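Local coordinates for protein probable UTP--glucose-1-phosphate uridylyltransferase YngB (Bacillus subtilis, PDB 7O2N) that catalyses the formation of UDP-glucose from glucose-1-phosphate and UTP, for glycolipid formation and wall teichoic acid glucosylation in Bacillus subtilis, at residues A[51-56]-A[97-102]; A[153-158]-A[210-215]. All coordinates share one frame; numbering follows the deposited sequence.

Interaction 1: residues A[51-56]-A[97-102]; sequences EDILII and ANIHYI
Residues 51-56 and 97-102 run parallel as neighbouring strands, their axes 4.6 Å apart at closest approach and their N-to-C directions 27° apart, and five backbone hydrogen bonds join them. The ladder alternates between the strands: Asn98 N reaches Glu51 O, Ile53 N bonds Asn98 O, His100 N meets Ile53 O at 2.7 Å, Ile55 N bonds His100 O, and Ile102 N closes the series on Ile55 O. On the face that carries Asp52, Leu54 and Ile56, the amide of Asn98 lies beside the carboxylate of Asp52, the two planes only 27° apart, and Asn98 ND2 donates to Asp52 OD1 at 2.8 Å. The bond is nearly straight, with the oxygen close to the amide plane. Further along this face, Leu54 CD1 packs on Ile102 CG2 at 3.7 Å, and CD1 of Ile56 comes against the same methyl. Strand 98-103 is the edge strand of the parallel part of the central sheet in this GT-A-type nucleotidyltransferase fold, and 52-57 lies between it and strand 6-11; the chain between the paired strands is largely helical. On the other face the contacts between the two strands are apolar. CG1 of Ile55 stands anti to the carbonyl carbon (chi1 -59°), and its extended chain carries CD1 to Tyr101 CE1 at 3.5 Å, alongside the phenol, and to Ile99 CG2 at 3.6 Å. Ile53 CD1 touches both Ala97 CB, 3.9 Å away, and Ile99 CD1. Ile64 of helix 62-67 also packs against Ile55 on this face.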
loop_
_atom_site.group_PDB
_atom_site.type_symbol
_atom_site.label_atom_id
_atom_site.label_comp_id
_atom_site.label_asym_id
_atom_site.label_seq_id
_atom_site.Cartn_x
_atom_site.Cartn_y
_atom_site.Cartn_z
ATOM N N GLU A 51 23.227 2.159 -14.117
ATOM C CA GLU A 51 22.593 3.021 -15.104
ATOM C C GLU A 51 21.454 2.283 -15.824
ATOM O O GLU A 51 20.549 2.930 -16.331
ATOM C CB GLU A 51 23.650 3.687 -15.990
ATOM C CG GLU A 51 24.906 2.837 -16.174
ATOM C CD GLU A 51 26.072 3.421 -16.961
ATOM O OE1 GLU A 51 26.247 4.663 -16.942
ATOM O OE2 GLU A 51 26.828 2.622 -17.577
ATOM N N ASP A 52 21.467 0.936 -15.823
ATOM C CA ASP A 52 20.525 0.161 -16.619
ATOM C C ASP A 52 20.017 -1.052 -15.840
ATOM O O ASP A 52 20.792 -1.907 -15.422
ATOM C CB ASP A 52 21.146 -0.288 -17.945
ATOM C CG ASP A 52 21.692 0.831 -18.829
ATOM O OD1 ASP A 52 20.900 1.749 -19.207
ATOM O OD2 ASP A 52 22.905 0.763 -19.165
ATOM N N ILE A 53 18.692 -1.127 -15.693
ATOM C CA ILE A 53 18.017 -2.168 -14.937
ATOM C C ILE A 53 17.076 -2.933 -15.874
ATOM O O ILE A 53 16.338 -2.349 -16.684
ATOM C CB ILE A 53 17.246 -1.526 -13.771
ATOM C CG1 ILE A 53 18.183 -0.806 -12.796
ATOM C CG2 ILE A 53 16.368 -2.547 -13.070
ATOM C CD1 ILE A 53 17.487 0.036 -11.737
ATOM N N LEU A 54 17.117 -4.263 -15.756
ATOM C CA LEU A 54 16.125 -5.096 -16.409
ATOM C C LEU A 54 15.226 -5.693 -15.334
ATOM O O LEU A 54 15.689 -6.359 -14.411
ATOM C CB LEU A 54 16.829 -6.213 -17.177
ATOM C CG LEU A 54 15.899 -7.241 -17.824
ATOM C CD1 LEU A 54 14.887 -6.595 -18.771
ATOM C CD2 LEU A 54 16.702 -8.275 -18.588
ATOM N N ILE A 55 13.930 -5.432 -15.451
ATOM C CA ILE A 55 12.970 -6.051 -14.562
ATOM C C ILE A 55 12.364 -7.227 -15.309
ATOM O O ILE A 55 11.876 -7.070 -16.428
ATOM C CB ILE A 55 11.893 -5.037 -14.142
ATOM C CG1 ILE A 55 12.511 -3.827 -13.441
ATOM C CG2 ILE A 55 10.821 -5.718 -13.305
ATOM C CD1 ILE A 55 11.519 -2.764 -13.106
ATOM N N ILE A 56 12.468 -8.413 -14.706
ATOM C CA ILE A 56 11.796 -9.589 -15.227
ATOM C C ILE A 56 10.416 -9.528 -14.589
ATOM O O ILE A 56 10.259 -9.754 -13.389
ATOM C CB ILE A 56 12.535 -10.892 -14.857
ATOM C CG1 ILE A 56 14.072 -10.834 -14.933
ATOM C CG2 ILE A 56 11.948 -12.087 -15.583
ATOM C CD1 ILE A 56 14.690 -10.224 -16.167
ATOM N N ALA A 97 17.015 5.616 -13.536
ATOM C CA ALA A 97 17.836 4.688 -14.304
ATOM C C ALA A 97 17.099 4.396 -15.598
ATOM O O ALA A 97 15.978 4.858 -15.769
ATOM C CB ALA A 97 18.048 3.416 -13.522
ATOM N N ASN A 98 17.727 3.657 -16.511
ATOM C CA ASN A 98 17.035 3.268 -17.726
ATOM C C ASN A 98 16.412 1.910 -17.460
ATOM O O ASN A 98 17.144 0.930 -17.306
ATOM C CB ASN A 98 17.977 3.168 -18.929
ATOM C CG ASN A 98 18.698 4.454 -19.260
ATOM O OD1 ASN A 98 18.115 5.543 -19.204
ATOM N ND2 ASN A 98 19.963 4.323 -19.621
ATOM N N ILE A 99 15.073 1.882 -17.408
ATOM C CA ILE A 99 14.377 0.701 -16.938
ATOM C C ILE A 99 13.884 -0.107 -18.133
ATOM O O ILE A 99 13.012 0.361 -18.862
ATOM C CB ILE A 99 13.213 1.099 -16.018
ATOM C CG1 ILE A 99 13.612 2.129 -14.965
ATOM C CG2 ILE A 99 12.621 -0.132 -15.367
ATOM C CD1 ILE A 99 14.706 1.670 -14.041
ATOM N N HIS A 100 14.423 -1.319 -18.291
ATOM C CA HIS A 100 13.997 -2.251 -19.329
ATOM C C HIS A 100 13.117 -3.341 -18.711
ATOM O O HIS A 100 13.268 -3.629 -17.532
ATOM C CB HIS A 100 15.239 -2.863 -19.999
ATOM C CG HIS A 100 16.206 -1.850 -20.520
ATOM N ND1 HIS A 100 16.717 -0.838 -19.739
ATOM C CD2 HIS A 100 16.756 -1.683 -21.736
ATOM C CE1 HIS A 100 17.524 -0.086 -20.453
ATOM N NE2 HIS A 100 17.574 -0.591 -21.678
ATOM N N TYR A 101 12.220 -3.947 -19.506
ATOM C CA TYR A 101 11.356 -5.037 -19.058
ATOM C C TYR A 101 11.411 -6.243 -19.990
ATOM O O TYR A 101 11.542 -6.124 -21.203
ATOM C CB TYR A 101 9.893 -4.608 -19.003
ATOM C CG TYR A 101 9.723 -3.395 -18.146
ATOM C CD1 TYR A 101 9.712 -3.494 -16.763
ATOM C CD2 TYR A 101 9.662 -2.139 -18.719
ATOM C CE1 TYR A 101 9.613 -2.361 -15.966
ATOM C CE2 TYR A 101 9.564 -0.999 -17.937
ATOM C CZ TYR A 101 9.550 -1.107 -16.553
ATOM O OH TYR A 101 9.436 0.011 -15.772
ATOM N N ILE A 102 11.277 -7.422 -19.402
ATOM C CA ILE A 102 11.072 -8.631 -20.172
ATOM C C ILE A 102 10.024 -9.433 -19.431
ATOM O O ILE A 102 9.958 -9.376 -18.208
ATOM C CB ILE A 102 12.380 -9.437 -20.319
ATOM C CG1 ILE A 102 12.184 -10.671 -21.195
ATOM C CG2 ILE A 102 12.979 -9.813 -18.975
ATOM C CD1 ILE A 102 12.607 -10.480 -22.615
#

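Interaction 2: residues A[153-158]-A[210-215]; sequences GTEVVG and NSSIFS
Glu155 turns CG beside its backbone N (chi1 -78°) and then bends at chi2 (74°), which carries its carboxylate across to Asn210. There OE2 of Glu155 accepts a weak hydrogen bond from Asn210 N at 3.4 Å, bent to 138° at the hydrogen, and lies near Asn210 CB. The two side chains pass at a slant, with carboxylate and amide planes nearly perpendicular. Ile213 comes in beside the acid: its CD1 methyl is 4.0 Å from Glu155 OE2 and 4.2 Å from Glu155 CG, the two chains sliding past each other in opposite directions. Gly153, whose positive phi follows the end of helix 141-152, brings the chain round ahead of Glu155. The contact therefore joins the link between that helix and strand 156-161 to the turn between strand 206-210 and helix 213-219, at one end of the antiparallel pairing of the two strands. In the turn, Ile213 N bonds Asn210 O at 2.8 Å. Val237 of helix 230-240 touches both Glu155 and Ile213. An alanine in place of Glu155 would probably leave Asn210 N without this acceptor and open a gap beside the Ile213 methyl. The carboxylate is buried, its one hydrogen bond across the contact is weak and bent, and an apolar methyl lies beside it, a setting that would probably make a charged form costly unless other groups help to stabilise it.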
loop_
_atom_site.group_PDB
_atom_site.type_symbol
_atom_site.label_atom_id
_atom_site.label_comp_id
_atom_site.label_asym_id
_atom_site.label_seq_id
_atom_site.Cartn_x
_atom_site.Cartn_y
_atom_site.Cartn_z
ATOM N N GLY A 153 37.111 -9.399 -8.188
ATOM C CA GLY A 153 36.615 -9.707 -9.518
ATOM C C GLY A 153 35.916 -11.065 -9.635
ATOM O O GLY A 153 35.612 -11.498 -10.742
ATOM N N THR A 154 35.656 -11.742 -8.514
ATOM C CA THR A 154 34.836 -12.943 -8.539
ATOM C C THR A 154 33.391 -12.583 -8.219
ATOM O O THR A 154 33.084 -11.431 -7.907
ATOM C CB THR A 154 35.244 -13.951 -7.459
ATOM O OG1 THR A 154 35.758 -13.257 -6.322
ATOM C CG2 THR A 154 36.236 -14.976 -7.946
ATOM N N GLU A 155 32.526 -13.607 -8.278
ATOM C CA GLU A 155 31.131 -13.518 -7.871
ATOM C C GLU A 155 31.091 -13.157 -6.388
ATOM O O GLU A 155 31.481 -13.967 -5.556
ATOM C CB GLU A 155 30.412 -14.847 -8.136
ATOM C CG GLU A 155 30.024 -15.093 -9.591
ATOM C CD GLU A 155 31.112 -15.449 -10.602
ATOM O OE1 GLU A 155 32.278 -15.669 -10.185
ATOM O OE2 GLU A 155 30.796 -15.500 -11.823
ATOM N N VAL A 156 30.652 -11.930 -6.080
ATOM C CA VAL A 156 30.507 -11.439 -4.717
ATOM C C VAL A 156 29.043 -11.530 -4.264
ATOM O O VAL A 156 28.120 -11.294 -5.037
ATOM C CB VAL A 156 31.133 -10.036 -4.510
ATOM C CG1 VAL A 156 31.829 -9.473 -5.742
ATOM C CG2 VAL A 156 30.212 -9.014 -3.859
ATOM N N VAL A 157 28.845 -11.905 -2.994
ATOM C CA VAL A 157 27.538 -12.033 -2.360
ATOM C C VAL A 157 27.455 -11.012 -1.221
ATOM O O VAL A 157 28.454 -10.708 -0.579
ATOM C CB VAL A 157 27.320 -13.475 -1.849
ATOM C CG1 VAL A 157 26.684 -13.496 -0.483
ATOM C CG2 VAL A 157 26.522 -14.348 -2.798
ATOM N N GLY A 158 26.255 -10.481 -0.971
ATOM C CA GLY A 158 25.991 -9.554 0.120
ATOM C C GLY A 158 25.393 -10.270 1.333
ATOM O O GLY A 158 24.382 -10.970 1.214
ATOM N N ASN A 210 29.273 -12.590 -12.809
ATOM C CA ASN A 210 29.995 -12.520 -14.067
ATOM C C ASN A 210 29.157 -13.181 -15.153
ATOM O O ASN A 210 28.351 -14.073 -14.870
ATOM C CB ASN A 210 31.398 -13.125 -13.948
ATOM C CG ASN A 210 32.389 -12.155 -13.350
ATOM O OD1 ASN A 210 33.116 -12.499 -12.423
ATOM N ND2 ASN A 210 32.388 -10.930 -13.857
ATOM N N SER A 211 29.358 -12.702 -16.388
ATOM C CA SER A 211 28.779 -13.287 -17.586
ATOM C C SER A 211 28.904 -14.808 -17.538
ATOM O O SER A 211 27.945 -15.516 -17.852
ATOM C CB SER A 211 29.476 -12.740 -18.778
ATOM O OG SER A 211 30.048 -11.474 -18.477
ATOM N N SER A 212 30.092 -15.292 -17.130
ATOM C CA SER A 212 30.385 -16.708 -16.935
ATOM C C SER A 212 29.174 -17.428 -16.359
ATOM O O SER A 212 28.834 -18.512 -16.813
ATOM C CB SER A 212 31.573 -16.901 -16.036
ATOM O OG SER A 212 32.198 -15.650 -15.768
ATOM N N ILE A 213 28.528 -16.790 -15.373
ATOM C CA ILE A 213 27.476 -17.403 -14.580
ATOM C C ILE A 213 26.349 -17.919 -15.476
ATOM O O ILE A 213 25.540 -18.744 -15.047
ATOM C CB ILE A 213 26.977 -16.441 -13.479
ATOM C CG1 ILE A 213 26.488 -17.189 -12.240
ATOM C CG2 ILE A 213 25.943 -15.458 -13.989
ATOM C CD1 ILE A 213 27.601 -17.896 -11.489
ATOM N N PHE A 214 26.319 -17.450 -16.729
ATOM C CA PHE A 214 25.248 -17.829 -17.638
ATOM C C PHE A 214 25.393 -19.288 -18.056
ATOM O O PHE A 214 24.466 -20.079 -17.877
ATOM C CB PHE A 214 25.114 -16.830 -18.786
ATOM C CG PHE A 214 24.453 -15.558 -18.332
ATOM C CD1 PHE A 214 23.239 -15.606 -17.650
ATOM C CD2 PHE A 214 25.045 -14.324 -18.562
ATOM C CE1 PHE A 214 22.624 -14.448 -17.197
ATOM C CE2 PHE A 214 24.430 -13.167 -18.106
ATOM C CZ PHE A 214 23.224 -13.229 -17.426
ATOM N N SER A 215 26.577 -19.608 -18.598
ATOM C CA SER A 215 26.980 -20.964 -18.935
ATOM C C SER A 215 26.634 -21.880 -17.766
ATOM O O SER A 215 25.807 -22.794 -17.881
ATOM C CB SER A 215 28.460 -21.002 -19.206
ATOM O OG SER A 215 28.921 -19.708 -19.571
#

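Both contacts reach the same large mixed sheet, yet they hold different elements: interaction 1 pairs two parallel strands directly, whereas interaction 2 joins the loops leading into strand 156-161 and out of strand 206-210. Their centres are 19 Å apart and they do not touch. In interaction 1 a regular backbone ladder dominates, with residues 51-56 mostly buried and 97-102 forming the more exposed edge. Interaction 2 is far smaller, 187 against 581 Å² of buried surface, and depends on a single buried acid meeting a strand end and a helix start. Each combines buried and exposed residues, and neither touches the other subunit of the homodimer.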